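Local coordinates for protein GH26A (Muricauda sp. MAR_2010_75, PDB 6Q75) that probably hydrolyses beta-linked mannan-type polysaccharides as a family 26 glycoside hydrolase built on a (beta/alpha)8 barrel, at residues D262-L267 against K271-G276. Numbering follows the deposited sequence.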
ATOM      1  N   ASP A 262      13.414  11.698   7.555  1.00 21.58           N
ATOM      2  CA  ASP A 262      13.724  11.689   8.991  1.00 24.44           C
ATOM      3  C   ASP A 262      12.453  11.577   9.848  1.00 24.03           C
ATOM      4  O   ASP A 262      12.444  10.865  10.867  1.00 26.85           O
ATOM      5  CB  ASP A 262      14.486  12.959   9.365  1.00 27.56           C
ATOM      6  CG  ASP A 262      15.920  12.963   8.866  1.00 32.94           C
ATOM      7  OD1 ASP A 262      16.469  11.888   8.541  1.00 32.91           O
ATOM      8  OD2 ASP A 262      16.505  14.062   8.807  1.00 35.12           O
ATOM      9  N   GLN A 263      11.375  12.262   9.446  1.00 23.29           N
ATOM     10  CA  GLN A 263      10.106  12.180  10.176  1.00 28.32           C
ATOM     11  C   GLN A 263       9.540  10.772  10.199  1.00 24.88           C
ATOM     12  O   GLN A 263       9.064  10.305  11.242  1.00 26.42           O
ATOM     13  CB  GLN A 263       9.047  13.084   9.536  1.00 33.77           C
ATOM     14  CG  GLN A 263       7.874  13.528  10.437  1.00 43.19           C
ATOM     15  CD  GLN A 263       6.799  14.365   9.680  1.00 49.44           C
ATOM     16  OE1 GLN A 263       6.872  14.503   8.460  1.00 54.33           O
ATOM     17  NE2 GLN A 263       5.693  14.670  10.361  1.00 47.15           N
ATOM     18  N   LEU A 264       9.602  10.071   9.073  1.00 23.21           N
ATOM     19  CA  LEU A 264       9.009   8.743   9.040  1.00 22.95           C
ATOM     20  C   LEU A 264       9.869   7.741   9.776  1.00 21.71           C
ATOM     21  O   LEU A 264       9.333   6.859  10.447  1.00 22.59           O
ATOM     22  CB  LEU A 264       8.805   8.282   7.602  1.00 22.65           C
ATOM     23  CG  LEU A 264       7.821   7.133   7.424  1.00 22.55           C
ATOM     24  CD1 LEU A 264       6.408   7.566   7.757  1.00 21.59           C
ATOM     25  CD2 LEU A 264       7.911   6.651   5.980  1.00 22.09           C
ATOM     26  N   VAL A 265      11.193   7.845   9.640  1.00 23.32           N
ATOM     27  CA  VAL A 265      12.085   6.959  10.380  1.00 22.23           C
ATOM     28  C   VAL A 265      11.851   7.105  11.879  1.00 24.91           C
ATOM     29  O   VAL A 265      11.816   6.110  12.623  1.00 26.08           O
ATOM     30  CB  VAL A 265      13.556   7.246  10.012  1.00 22.60           C
ATOM     31  CG1 VAL A 265      14.482   6.521  10.978  1.00 27.40           C
ATOM     32  CG2 VAL A 265      13.838   6.825   8.574  1.00 21.76           C
ATOM     33  N   LYS A 266      11.670   8.344  12.345  1.00 26.55           N
ATOM     34  CA  LYS A 266      11.442   8.584  13.770  1.00 28.32           C
ATOM     35  C   LYS A 266      10.163   7.908  14.244  1.00 27.27           C
ATOM     36  O   LYS A 266      10.138   7.253  15.292  1.00 27.94           O
ATOM     37  CB  LYS A 266      11.366  10.089  14.026  1.00 34.04           C
ATOM     38  CG  LYS A 266      11.135  10.470  15.469  1.00 39.75           C
ATOM     39  CD  LYS A 266      10.890  11.973  15.605  1.00 43.91           C
ATOM     40  CE  LYS A 266       9.937  12.268  16.761  1.00 46.75           C
ATOM     41  N   LEU A 267       9.091   8.053  13.472  1.00 23.85           N
ATOM     42  CA  LEU A 267       7.815   7.452  13.851  1.00 23.93           C
ATOM     43  C   LEU A 267       7.896   5.934  13.821  1.00 24.44           C
ATOM     44  O   LEU A 267       7.289   5.251  14.662  1.00 28.33           O
ATOM     45  CB  LEU A 267       6.726   7.964  12.902  1.00 23.62           C
ATOM     46  CG  LEU A 267       5.293   7.489  13.134  1.00 24.30           C
ATOM     47  CD1 LEU A 267       4.836   7.838  14.555  1.00 26.13           C
ATOM     48  CD2 LEU A 267       4.351   8.100  12.083  1.00 24.61           C
ATOM     49  N   LYS A 271      10.566  -0.229  12.827  1.00 26.45           N
ATOM     50  CA  LYS A 271       9.817  -0.909  11.789  1.00 24.57           C
ATOM     51  C   LYS A 271      10.341  -0.509  10.412  1.00 22.86           C
ATOM     52  O   LYS A 271      10.840   0.603  10.233  1.00 23.31           O
ATOM     53  CB  LYS A 271       8.337  -0.576  11.898  1.00 27.62           C
ATOM     54  CG  LYS A 271       7.734  -1.185  13.167  1.00 29.38           C
ATOM     55  CD  LYS A 271       6.257  -0.958  13.240  1.00 30.23           C
ATOM     56  CE  LYS A 271       5.721  -1.523  14.549  1.00 30.50           C
ATOM     57  NZ  LYS A 271       5.525  -3.006  14.504  1.00 29.60           N
ATOM     58  N   PRO A 272      10.218  -1.386   9.411  1.00 22.41           N
ATOM     59  CA  PRO A 272      10.670  -1.007   8.066  1.00 21.92           C
ATOM     60  C   PRO A 272       9.844   0.144   7.514  1.00 21.32           C
ATOM     61  O   PRO A 272       8.679   0.331   7.876  1.00 20.45           O
ATOM     62  CB  PRO A 272      10.468  -2.276   7.229  1.00 21.45           C
ATOM     63  CG  PRO A 272      10.312  -3.422   8.272  1.00 22.52           C
ATOM     64  CD  PRO A 272       9.708  -2.768   9.472  1.00 23.21           C
ATOM     65  N   ILE A 273      10.473   0.925   6.636  1.00 20.04           N
ATOM     66  CA  ILE A 273       9.757   1.950   5.891  1.00 19.18           C
ATOM     67  C   ILE A 273       9.880   1.648   4.403  1.00 20.17           C
ATOM     68  O   ILE A 273      10.777   0.919   3.961  1.00 21.31           O
ATOM     69  CB  ILE A 273      10.260   3.378   6.200  1.00 19.22           C
ATOM     70  CG1 ILE A 273      11.712   3.543   5.769  1.00 24.63           C
ATOM     71  CG2 ILE A 273      10.069   3.737   7.658  1.00 21.34           C
ATOM     72  CD1 ILE A 273      12.201   4.961   5.941  1.00 23.87           C
ATOM     73  N   ALA A 274       8.980   2.251   3.618  1.00 17.85           N
ATOM     74  CA  ALA A 274       8.972   1.992   2.183  1.00 18.87           C
ATOM     75  C   ALA A 274       8.376   3.182   1.453  1.00 18.11           C
ATOM     76  O   ALA A 274       7.638   3.978   2.039  1.00 17.79           O
ATOM     77  CB  ALA A 274       8.164   0.736   1.841  1.00 18.48           C
ATOM     78  N   LEU A 275       8.683   3.274   0.160  1.00 16.68           N
ATOM     79  CA  LEU A 275       8.052   4.257  -0.725  1.00 16.69           C
ATOM     80  C   LEU A 275       6.835   3.596  -1.349  1.00 16.73           C
ATOM     81  O   LEU A 275       6.940   2.892  -2.357  1.00 16.64           O
ATOM     82  CB  LEU A 275       9.036   4.752  -1.790  1.00 16.51           C
ATOM     83  CG  LEU A 275      10.213   5.563  -1.255  1.00 19.78           C
ATOM     84  CD1 LEU A 275      11.390   5.585  -2.278  1.00 16.58           C
ATOM     85  CD2 LEU A 275       9.765   6.932  -0.845  1.00 20.96           C
ATOM     86  N   GLY A 276       5.664   3.832  -0.752  1.00 16.66           N
ATOM     87  CA  GLY A 276       4.480   3.099  -1.150  1.00 18.40           C
ATOM     88  C   GLY A 276       4.010   3.399  -2.556  1.00 18.82           C
ATOM     89  O   GLY A 276       3.478   2.507  -3.231  1.00 17.04           O
TER
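The carbonyl O of Ile273 accepts a hydrogen bond from Ser294 OG, and a backbone bond also joins Ile273 to Ser294, so the residue is pinned to strand 293-299 while its side chain turns to the helix. Two branches of that side chain serve two different helical residues. With chi1 at 64°, CG1 is flanked by both backbone neighbours of CA, the amide N and the carbonyl C, and the chain then runs on extended, which carries CD1 to 3.6 Å from Val265 CG2. The other branch, CG2, meets Leu264, whose CD2 is 4.0 Å away from it; the two side chains run side by side with their ends pointing opposite ways, so that CD2 also lies 4.0 Å from Ile273 CB. The unit illustrates a beta-alpha-beta crossover: strand 246-251, helix 258-268 and strand 273-278 follow in order, and the helix covers the outside of the parallel barrel expected for family 26. Because Ile273 opens its strand, the contact sits at the N-terminal end, whereas active sites of such barrels lie at the C-terminal ends. The nearest alpha carbons, Val265 CA and Ile273 CA, are 7.1 Å apart, and apolar branches fill the interval. Trp293 touches both Leu264 and Ile273, extending the buried patch, while Val265 remains partly exposed at its margin.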